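Local coordinates for phosphoribosylaminoimidazole carboxylase (PDB 4JA0), which probably catalyses two steps of de novo purine synthesis, AIR carboxylation and SAICAR formation, within one bifunctional chain, at residues Lys92-Ile97 / Ser204-Asp209; Glu69-Ala74 / Ile173-Ile178; Ile97-Val102 / Ala151-Asn156. All coordinates share one frame; numbering follows the deposited sequence.

Interaction 1. Residues Lys92-Ile97 / Ser204-Asp209; sequences KKCEMI and SIVLAD. With SO4 (sulfate ion), chain H.
Two sulfur side chains of strand 94-96, those of Cys94 and Met96, close over the methyls of Val206 and Ala208. Cys94 places SG between its backbone N and carbonyl carbon (chi1 61°), and from there the sulfur meets Val206 CG2 at 3.5 Å and Ala208 CB at 3.9 Å. Met96 starts off to the side, but its chain folds at chi2 and chi3 and carries its end back to the same methyl: SD lies 3.9 Å from Ala208 CB. Both sulfurs thus rest against the one methyl of Ala208, while Met96 CE reaches on to Asp209, 4.4 Å from its CB. Both strands belong to the antiparallel sheet of the SAICAR synthetase region, and each makes backbone bonds to strand 188-200, Glu95 with Val199 and Val206 with Gly198. Between the two segments the contact is made mainly by side chains, with Met96 CA and Ala208 CA 7.7 Å apart. At the start of strand 205-207, Ile205 N donates an almost straight hydrogen bond (171°) to O1 of a sulfate, 3.2 Å away and probably from the crystallisation liquor. Beyond Ala208, the Asp209 carboxylate lies close to that of Glu196.

Interaction 2. Residues Glu69-Ala74 / Ile173-Ile178; sequences EILKSA and ILIFEI
Leu71 and Ile178 meet with matching first torsions: CG of Leu71 (chi1 -72°) and CG1 of Ile178 (chi1 -70°) both stand anti to the carbonyl carbon, beside the backbone N. In Leu71 this turns the forked end toward the helix of Ile173-Ile178, where the two methyls divide the work. CD1 takes Ile175, lying 3.7 Å from its CG2, and the two side chains cross at about a right angle. CD2 takes Ile178, 3.9 Å from CG2 and 4.0 Å from CD1, so that one leucine methyl sits against both branches of the isoleucine. The extended CG1 arm of Ile178 runs past Leu71 to the next turn of helix 57-74, where its CD1 lies 3.8 Å from Ala74 CB. Ile70, one residue before the leucine, adds a looser touch, CG2 to Ile178 CG2 at 4.3 Å. Helices 57-74 and 162-183, both in the SAICAR synthetase region, thus form a buried helix-helix crossing near the centre of the chain. The segments run steeply across each other, at 112° between their N-to-C directions. Their axes come no nearer than 11.0 Å, a gap bridged by long aliphatic side chains rather than by close backbones. Around this crossing, Ile175 also packs on Ile195 of strand 188-200, and Ile70 on Tyr396 of helix 396-420. Glu177, turned to another side of helix 162-183, forms a salt bridge with Arg403 of helix 396-420. All five touching residues are buried. Between the two segments the chemistry is purely hydrocarbon: cohesion comes from dispersion and the exclusion of water, and the fit of the branched side chains, without any directional bond, probably helps to fix the crossing angle.

Interaction 3. Residues Ile97-Val102 / Ala151-Asn156; sequences IPIEWV and AKFNYN
Pro98 meets both aromatic rings of segment 151-156. Its CD lies over one face of Phe153, and CG comes 3.7 Å from Phe153 CE2, while the same CD approaches the Tyr155 ring obliquely, 3.7 Å from CZ. Ile97 also reaches Tyr155: its backbone-to-side-chain bond does not aim at the ring, but the bend at chi2 (-54°) brings CD1 to 3.5 Å from Tyr155 CD2. Ile99 CD1 touches Phe153 more loosely, 4.2 Å from CE1. Pro98 is the centre of an inverse gamma turn, closed by a weak hydrogen bond from Ile99 N to Ile97 O, and this turn joins strands 94-96 and 100-104 of one antiparallel sheet. Tyr155 belongs to a separate two-stranded antiparallel sheet, 154-155 with 158-159, and Phe153 comes just before it. Within its own segment, Phe153 carries Ala151 CB 3.7 Å above one face, toward the rim. Further out, Phe153 forms a backbone hydrogen bond with Ile160, and a hydrogen bond from Asn156 ND2 to Val199 O ties the small sheet to strand 188-200. Within segment 97-102, Ile99 CG2 lies over a face of Trp101, whose ring meets Phe197 edge-to-face.

How the interactions relate
Interactions 1 and 3 share Ile97 and are neighbours, with centres 10 Å apart: strand 94-96 leads to the proline turn, and Tyr155 lies beside the strand as well, with Tyr155 CZ 3.5 Å from Met96 O. Interaction 2 is deeper, its centre 16 Å from that of interaction 1, yet the two are in direct contact through Leu207. From the other side of strand 205-207, Leu207 CD2 reaches Ile175 CD1 at 3.5 Å and Leu71 CD1 at 3.7 Å, joining sheet to helices. Interactions 2 and 3 do not touch; their nearest atoms are about 7 Å apart. Two sulfates, near Ile205 and Asp209 of interaction 1, probably come from the crystallisation liquor and alone do not establish a substrate site.

Interaction 1. Residues Lys92-Ile97 / Ser204-Asp209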
loop_
_atom_site.group_PDB
_atom_site.type_symbol
_atom_site.label_atom_id
_atom_site.label_comp_id
_atom_site.label_asym_id
_atom_site.label_seq_id
_atom_site.Cartn_x
_atom_site.Cartn_y
_atom_site.Cartn_z
ATOM N N LYS A 92 -55.711 -8.591 -13.825
ATOM C CA LYS A 92 -55.007 -9.591 -14.622
ATOM C C LYS A 92 -55.471 -10.977 -14.147
ATOM O O LYS A 92 -55.502 -11.239 -12.943
ATOM C CB LYS A 92 -53.487 -9.413 -14.491
ATOM N N LYS A 93 -55.835 -11.860 -15.076
ATOM C CA LYS A 93 -56.373 -13.171 -14.694
ATOM C C LYS A 93 -55.303 -14.149 -14.181
ATOM O O LYS A 93 -54.267 -14.356 -14.830
ATOM C CB LYS A 93 -57.141 -13.809 -15.859
ATOM C CG LYS A 93 -57.970 -15.022 -15.435
ATOM C CD LYS A 93 -58.583 -15.753 -16.614
ATOM C CE LYS A 93 -59.596 -14.885 -17.338
ATOM N NZ LYS A 93 -60.334 -15.667 -18.370
ATOM N N CYS A 94 -55.571 -14.748 -13.015
ATOM C CA CYS A 94 -54.628 -15.676 -12.380
ATOM C C CYS A 94 -55.280 -16.675 -11.408
ATOM O O CYS A 94 -56.329 -16.381 -10.828
ATOM C CB CYS A 94 -53.511 -14.890 -11.690
ATOM S SG CYS A 94 -54.043 -13.800 -10.385
ATOM N N GLU A 95 -54.660 -17.843 -11.224
ATOM C CA GLU A 95 -55.229 -18.859 -10.322
ATOM C C GLU A 95 -54.844 -18.630 -8.871
ATOM O O GLU A 95 -53.666 -18.629 -8.514
ATOM C CB GLU A 95 -54.834 -20.286 -10.739
ATOM C CG GLU A 95 -55.296 -20.688 -12.133
ATOM C CD GLU A 95 -55.066 -22.162 -12.439
ATOM O OE1 GLU A 95 -54.399 -22.850 -11.633
ATOM O OE2 GLU A 95 -55.540 -22.626 -13.498
ATOM N N MET A 96 -55.849 -18.496 -8.025
ATOM C CA MET A 96 -55.610 -18.101 -6.651
ATOM C C MET A 96 -55.025 -19.220 -5.789
ATOM O O MET A 96 -55.391 -20.393 -5.929
ATOM C CB MET A 96 -56.909 -17.595 -6.020
ATOM C CG MET A 96 -57.551 -16.469 -6.776
ATOM S SD MET A 96 -56.533 -14.977 -6.780
ATOM C CE MET A 96 -56.606 -14.470 -5.059
ATOM N N ILE A 97 -54.090 -18.837 -4.921
ATOM C CA ILE A 97 -53.619 -19.724 -3.880
ATOM C C ILE A 97 -54.633 -19.578 -2.753
ATOM O O ILE A 97 -54.878 -18.475 -2.275
ATOM C CB ILE A 97 -52.218 -19.323 -3.313
ATOM C CG1 ILE A 97 -51.264 -18.819 -4.405
ATOM C CG2 ILE A 97 -51.603 -20.470 -2.522
ATOM C CD1 ILE A 97 -51.094 -19.745 -5.537
ATOM N N SER A 204 -46.010 -16.308 -12.575
ATOM C CA SER A 204 -45.598 -15.301 -11.589
ATOM C C SER A 204 -46.639 -15.072 -10.487
ATOM O O SER A 204 -47.843 -15.016 -10.744
ATOM C CB SER A 204 -45.222 -13.970 -12.285
ATOM O OG SER A 204 -44.055 -14.114 -13.095
ATOM N N ILE A 205 -46.174 -14.914 -9.256
ATOM C CA ILE A 205 -47.084 -14.714 -8.135
ATOM C C ILE A 205 -47.471 -13.244 -7.977
ATOM O O ILE A 205 -46.618 -12.380 -7.752
ATOM C CB ILE A 205 -46.474 -15.242 -6.821
ATOM C CG1 ILE A 205 -46.232 -16.745 -6.927
ATOM C CG2 ILE A 205 -47.401 -14.951 -5.642
ATOM C CD1 ILE A 205 -45.705 -17.356 -5.649
ATOM N N VAL A 206 -48.762 -12.960 -8.081
ATOM C CA VAL A 206 -49.210 -11.579 -7.999
ATOM C C VAL A 206 -50.128 -11.375 -6.789
ATOM O O VAL A 206 -50.837 -12.301 -6.379
ATOM C CB VAL A 206 -49.907 -11.121 -9.320
ATOM C CG1 VAL A 206 -48.948 -11.215 -10.512
ATOM C CG2 VAL A 206 -51.123 -11.956 -9.586
ATOM N N LEU A 207 -50.074 -10.184 -6.193
ATOM C CA LEU A 207 -51.015 -9.806 -5.133
ATOM C C LEU A 207 -52.348 -9.567 -5.816
ATOM O O LEU A 207 -52.445 -8.707 -6.700
ATOM C CB LEU A 207 -50.539 -8.543 -4.427
ATOM C CG LEU A 207 -51.511 -7.979 -3.410
ATOM C CD1 LEU A 207 -51.593 -8.876 -2.201
ATOM C CD2 LEU A 207 -51.084 -6.581 -3.012
ATOM N N ALA A 208 -53.384 -10.294 -5.417
ATOM C CA ALA A 208 -54.477 -10.453 -6.358
ATOM C C ALA A 208 -55.912 -10.323 -5.884
ATOM O O ALA A 208 -56.833 -10.335 -6.713
ATOM C CB ALA A 208 -54.304 -11.776 -7.064
ATOM N N ASP A 209 -56.140 -10.199 -4.587
ATOM C CA ASP A 209 -57.533 -10.170 -4.138
ATOM C C ASP A 209 -58.094 -8.753 -4.131
ATOM O O ASP A 209 -58.242 -8.116 -5.171
ATOM C CB ASP A 209 -57.693 -10.852 -2.766
ATOM C CG ASP A 209 -59.159 -11.086 -2.386
ATOM O OD1 ASP A 209 -59.442 -11.324 -1.186
ATOM O OD2 ASP A 209 -60.025 -11.026 -3.291
HETATM S S SO4 H . -42.468 -13.278 -8.676
HETATM O O1 SO4 H . -43.009 -14.633 -8.805
HETATM O O2 SO4 H . -41.420 -13.085 -9.676
HETATM O O3 SO4 H . -43.522 -12.254 -8.861
HETATM O O4 SO4 H . -41.866 -13.196 -7.346
#

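Interaction 2. Residues Glu69-Ala74 / Ile173-Ile178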
loop_
_atom_site.group_PDB
_atom_site.type_symbol
_atom_site.label_atom_id
_atom_site.label_comp_id
_atom_site.label_asym_id
_atom_site.label_seq_id
_atom_site.Cartn_x
_atom_site.Cartn_y
_atom_site.Cartn_z
ATOM N N GLU A 69 -53.080 1.162 -6.138
ATOM C CA GLU A 69 -52.312 2.215 -6.791
ATOM C C GLU A 69 -51.096 2.556 -5.941
ATOM O O GLU A 69 -49.988 2.764 -6.470
ATOM C CB GLU A 69 -53.163 3.472 -7.014
ATOM N N ILE A 70 -51.276 2.572 -4.629
ATOM C CA ILE A 70 -50.155 2.863 -3.763
ATOM C C ILE A 70 -49.128 1.741 -3.864
ATOM O O ILE A 70 -47.912 2.002 -3.926
ATOM C CB ILE A 70 -50.601 3.004 -2.306
ATOM C CG1 ILE A 70 -51.578 4.181 -2.162
ATOM C CG2 ILE A 70 -49.398 3.096 -1.367
ATOM C CD1 ILE A 70 -52.085 4.375 -0.748
ATOM N N LEU A 71 -49.607 0.499 -3.959
ATOM C CA LEU A 71 -48.686 -0.638 -3.949
ATOM C C LEU A 71 -47.980 -0.836 -5.277
ATOM O O LEU A 71 -46.844 -1.320 -5.309
ATOM C CB LEU A 71 -49.412 -1.924 -3.528
ATOM C CG LEU A 71 -49.769 -1.946 -2.039
ATOM C CD1 LEU A 71 -50.614 -3.176 -1.684
ATOM C CD2 LEU A 71 -48.488 -1.896 -1.205
ATOM N N LYS A 72 -48.649 -0.465 -6.364
ATOM C CA LYS A 72 -48.048 -0.548 -7.681
ATOM C C LYS A 72 -46.911 0.461 -7.763
ATOM O O LYS A 72 -45.838 0.190 -8.313
ATOM C CB LYS A 72 -49.083 -0.230 -8.758
ATOM C CG LYS A 72 -50.001 -1.378 -9.109
ATOM C CD LYS A 72 -50.182 -1.499 -10.616
ATOM C CE LYS A 72 -51.569 -1.063 -11.063
ATOM N NZ LYS A 72 -51.702 -1.178 -12.551
ATOM N N SER A 73 -47.141 1.610 -7.141
ATOM C CA SER A 73 -46.198 2.703 -7.201
ATOM C C SER A 73 -44.955 2.385 -6.363
ATOM O O SER A 73 -43.881 2.950 -6.585
ATOM C CB SER A 73 -46.890 3.997 -6.737
ATOM O OG SER A 73 -46.344 5.158 -7.353
ATOM N N ALA A 74 -45.087 1.462 -5.415
ATOM C CA ALA A 74 -43.931 1.011 -4.638
ATOM C C ALA A 74 -43.144 -0.021 -5.421
ATOM O O ALA A 74 -41.956 -0.209 -5.190
ATOM C CB ALA A 74 -44.370 0.443 -3.296
ATOM N N ILE A 173 -45.485 -9.213 4.632
ATOM C CA ILE A 173 -44.953 -8.318 5.645
ATOM C C ILE A 173 -44.662 -6.955 5.042
ATOM O O ILE A 173 -44.959 -5.927 5.652
ATOM C CB ILE A 173 -43.675 -8.869 6.273
ATOM C CG1 ILE A 173 -43.967 -10.215 6.930
ATOM C CG2 ILE A 173 -43.116 -7.890 7.278
ATOM C CD1 ILE A 173 -42.732 -10.928 7.435
ATOM N N LEU A 174 -44.119 -6.950 3.826
ATOM C CA LEU A 174 -43.745 -5.707 3.139
ATOM C C LEU A 174 -44.932 -4.797 2.832
ATOM O O LEU A 174 -44.876 -3.597 3.074
ATOM C CB LEU A 174 -43.002 -6.052 1.845
ATOM C CG LEU A 174 -42.424 -4.907 1.029
ATOM C CD1 LEU A 174 -41.736 -3.957 1.963
ATOM C CD2 LEU A 174 -41.426 -5.454 0.043
ATOM N N ILE A 175 -46.013 -5.392 2.338
ATOM C CA ILE A 175 -47.241 -4.674 2.004
ATOM C C ILE A 175 -47.866 -4.073 3.252
ATOM O O ILE A 175 -48.348 -2.939 3.236
ATOM C CB ILE A 175 -48.245 -5.613 1.317
ATOM C CG1 ILE A 175 -47.786 -5.888 -0.108
ATOM C CG2 ILE A 175 -49.668 -5.049 1.345
ATOM C CD1 ILE A 175 -48.449 -7.101 -0.709
ATOM N N PHE A 176 -47.849 -4.848 4.332
ATOM C CA PHE A 176 -48.263 -4.338 5.614
ATOM C C PHE A 176 -47.391 -3.132 6.021
ATOM O O PHE A 176 -47.907 -2.099 6.442
ATOM C CB PHE A 176 -48.154 -5.414 6.681
ATOM C CG PHE A 176 -48.527 -4.924 8.039
ATOM C CD1 PHE A 176 -49.835 -4.989 8.472
ATOM C CD2 PHE A 176 -47.581 -4.299 8.851
ATOM C CE1 PHE A 176 -50.173 -4.499 9.719
ATOM C CE2 PHE A 176 -47.914 -3.799 10.088
ATOM C CZ PHE A 176 -49.203 -3.899 10.528
ATOM N N GLU A 177 -46.078 -3.250 5.878
ATOM C CA GLU A 177 -45.190 -2.185 6.318
ATOM C C GLU A 177 -45.405 -0.880 5.533
ATOM O O GLU A 177 -45.438 0.216 6.113
ATOM C CB GLU A 177 -43.748 -2.652 6.200
ATOM C CG GLU A 177 -43.310 -3.621 7.303
ATOM C CD GLU A 177 -41.960 -4.264 6.997
ATOM O OE1 GLU A 177 -41.571 -4.272 5.802
ATOM O OE2 GLU A 177 -41.284 -4.749 7.940
ATOM N N ILE A 178 -45.614 -1.013 4.226
ATOM C CA ILE A 178 -45.893 0.121 3.353
ATOM C C ILE A 178 -47.172 0.845 3.729
ATOM O O ILE A 178 -47.173 2.057 3.904
ATOM C CB ILE A 178 -46.029 -0.347 1.893
ATOM C CG1 ILE A 178 -44.671 -0.786 1.362
ATOM C CG2 ILE A 178 -46.648 0.754 1.018
ATOM C CD1 ILE A 178 -44.743 -1.417 0.022
#

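Interaction 3. Residues Ile97-Val102 / Ala151-Asn156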
loop_
_atom_site.group_PDB
_atom_site.type_symbol
_atom_site.label_atom_id
_atom_site.label_comp_id
_atom_site.label_asym_id
_atom_site.label_seq_id
_atom_site.Cartn_x
_atom_site.Cartn_y
_atom_site.Cartn_z
ATOM N N ILE A 97 -54.090 -18.837 -4.921
ATOM C CA ILE A 97 -53.619 -19.724 -3.880
ATOM C C ILE A 97 -54.633 -19.578 -2.753
ATOM O O ILE A 97 -54.878 -18.475 -2.275
ATOM C CB ILE A 97 -52.218 -19.323 -3.313
ATOM C CG1 ILE A 97 -51.264 -18.819 -4.405
ATOM C CG2 ILE A 97 -51.603 -20.470 -2.522
ATOM C CD1 ILE A 97 -51.094 -19.745 -5.537
ATOM N N PRO A 98 -55.227 -20.694 -2.324
ATOM C CA PRO A 98 -56.259 -20.672 -1.282
ATOM C C PRO A 98 -55.690 -20.459 0.123
ATOM O O PRO A 98 -56.008 -21.226 1.033
ATOM C CB PRO A 98 -56.875 -22.068 -1.386
ATOM C CG PRO A 98 -55.778 -22.926 -1.894
ATOM C CD PRO A 98 -54.963 -22.058 -2.818
ATOM N N ILE A 99 -54.846 -19.450 0.286
ATOM C CA ILE A 99 -54.326 -19.078 1.592
ATOM C C ILE A 99 -54.647 -17.622 1.854
ATOM O O ILE A 99 -54.463 -16.770 0.980
ATOM C CB ILE A 99 -52.800 -19.214 1.675
ATOM C CG1 ILE A 99 -52.367 -20.611 1.234
ATOM C CG2 ILE A 99 -52.299 -18.872 3.083
ATOM C CD1 ILE A 99 -52.836 -21.711 2.172
ATOM N N GLU A 100 -55.147 -17.330 3.046
ATOM C CA GLU A 100 -55.190 -15.953 3.506
ATOM C C GLU A 100 -53.888 -15.619 4.245
ATOM O O GLU A 100 -53.541 -16.257 5.238
ATOM C CB GLU A 100 -56.408 -15.719 4.394
ATOM C CG GLU A 100 -57.720 -15.752 3.635
ATOM C CD GLU A 100 -58.923 -15.633 4.544
ATOM O OE1 GLU A 100 -58.717 -15.513 5.773
ATOM O OE2 GLU A 100 -60.065 -15.653 4.025
ATOM N N TRP A 101 -53.165 -14.623 3.739
ATOM C CA TRP A 101 -51.913 -14.185 4.347
ATOM C C TRP A 101 -52.151 -12.999 5.287
ATOM O O TRP A 101 -52.524 -11.914 4.846
ATOM C CB TRP A 101 -50.878 -13.848 3.269
ATOM C CG TRP A 101 -50.633 -14.989 2.347
ATOM C CD1 TRP A 101 -51.428 -15.389 1.309
ATOM C CD2 TRP A 101 -49.536 -15.915 2.396
ATOM N NE1 TRP A 101 -50.879 -16.500 0.699
ATOM C CE2 TRP A 101 -49.718 -16.839 1.348
ATOM C CE3 TRP A 101 -48.419 -16.040 3.215
ATOM C CZ2 TRP A 101 -48.818 -17.888 1.106
ATOM C CZ3 TRP A 101 -47.528 -17.080 2.974
ATOM C CH2 TRP A 101 -47.731 -17.985 1.929
ATOM N N VAL A 102 -51.966 -13.229 6.582
ATOM C CA VAL A 102 -52.332 -12.260 7.611
ATOM C C VAL A 102 -51.094 -11.691 8.303
ATOM O O VAL A 102 -50.150 -12.422 8.587
ATOM C CB VAL A 102 -53.274 -12.898 8.676
ATOM C CG1 VAL A 102 -53.522 -11.934 9.805
ATOM C CG2 VAL A 102 -54.568 -13.316 8.060
ATOM N N ALA A 151 -48.717 -29.647 1.184
ATOM C CA ALA A 151 -49.994 -29.669 0.478
ATOM C C ALA A 151 -49.799 -29.770 -1.030
ATOM O O ALA A 151 -50.710 -30.178 -1.756
ATOM C CB ALA A 151 -50.775 -28.422 0.802
ATOM N N LYS A 152 -48.601 -29.399 -1.479
ATOM C CA LYS A 152 -48.228 -29.445 -2.884
ATOM C C LYS A 152 -49.242 -28.803 -3.839
ATOM O O LYS A 152 -49.691 -29.449 -4.791
ATOM C CB LYS A 152 -47.915 -30.887 -3.297
ATOM C CG LYS A 152 -46.539 -31.353 -2.837
ATOM C CD LYS A 152 -46.359 -32.849 -3.015
ATOM C CE LYS A 152 -45.020 -33.313 -2.446
ATOM N NZ LYS A 152 -44.861 -34.797 -2.537
ATOM N N PHE A 153 -49.609 -27.546 -3.565
ATOM C CA PHE A 153 -50.469 -26.763 -4.448
ATOM C C PHE A 153 -49.760 -26.544 -5.789
ATOM O O PHE A 153 -48.532 -26.422 -5.844
ATOM C CB PHE A 153 -50.783 -25.409 -3.827
ATOM C CG PHE A 153 -51.646 -25.476 -2.606
ATOM C CD1 PHE A 153 -51.175 -25.016 -1.378
ATOM C CD2 PHE A 153 -52.930 -25.994 -2.667
ATOM C CE1 PHE A 153 -51.984 -25.071 -0.228
ATOM C CE2 PHE A 153 -53.735 -26.047 -1.528
ATOM C CZ PHE A 153 -53.257 -25.586 -0.312
ATOM N N ASN A 154 -50.526 -26.496 -6.873
ATOM C CA ASN A 154 -49.934 -26.329 -8.198
ATOM C C ASN A 154 -50.874 -25.478 -9.049
ATOM O O ASN A 154 -52.006 -25.873 -9.329
ATOM C CB ASN A 154 -49.662 -27.706 -8.842
ATOM C CG ASN A 154 -48.766 -27.627 -10.093
ATOM O OD1 ASN A 154 -48.648 -26.574 -10.719
ATOM N ND2 ASN A 154 -48.146 -28.751 -10.463
ATOM N N TYR A 155 -50.398 -24.304 -9.446
ATOM C CA TYR A 155 -51.211 -23.358 -10.191
ATOM C C TYR A 155 -50.452 -22.806 -11.368
ATOM O O TYR A 155 -49.285 -22.444 -11.229
ATOM C CB TYR A 155 -51.656 -22.215 -9.282
ATOM C CG TYR A 155 -52.523 -22.691 -8.153
ATOM C CD1 TYR A 155 -53.853 -23.034 -8.387
ATOM C CD2 TYR A 155 -52.016 -22.829 -6.861
ATOM C CE1 TYR A 155 -54.649 -23.478 -7.382
ATOM C CE2 TYR A 155 -52.807 -23.278 -5.836
ATOM C CZ TYR A 155 -54.127 -23.603 -6.105
ATOM O OH TYR A 155 -54.948 -24.060 -5.100
ATOM N N ASN A 156 -51.104 -22.798 -12.529
ATOM C CA ASN A 156 -50.515 -22.274 -13.759
ATOM C C ASN A 156 -49.074 -22.728 -13.969
ATOM O O ASN A 156 -48.234 -21.959 -14.442
ATOM C CB ASN A 156 -50.638 -20.744 -13.831
ATOM C CG ASN A 156 -51.970 -20.283 -14.461
ATOM O OD1 ASN A 156 -52.381 -20.772 -15.523
ATOM N ND2 ASN A 156 -52.640 -19.334 -13.804
#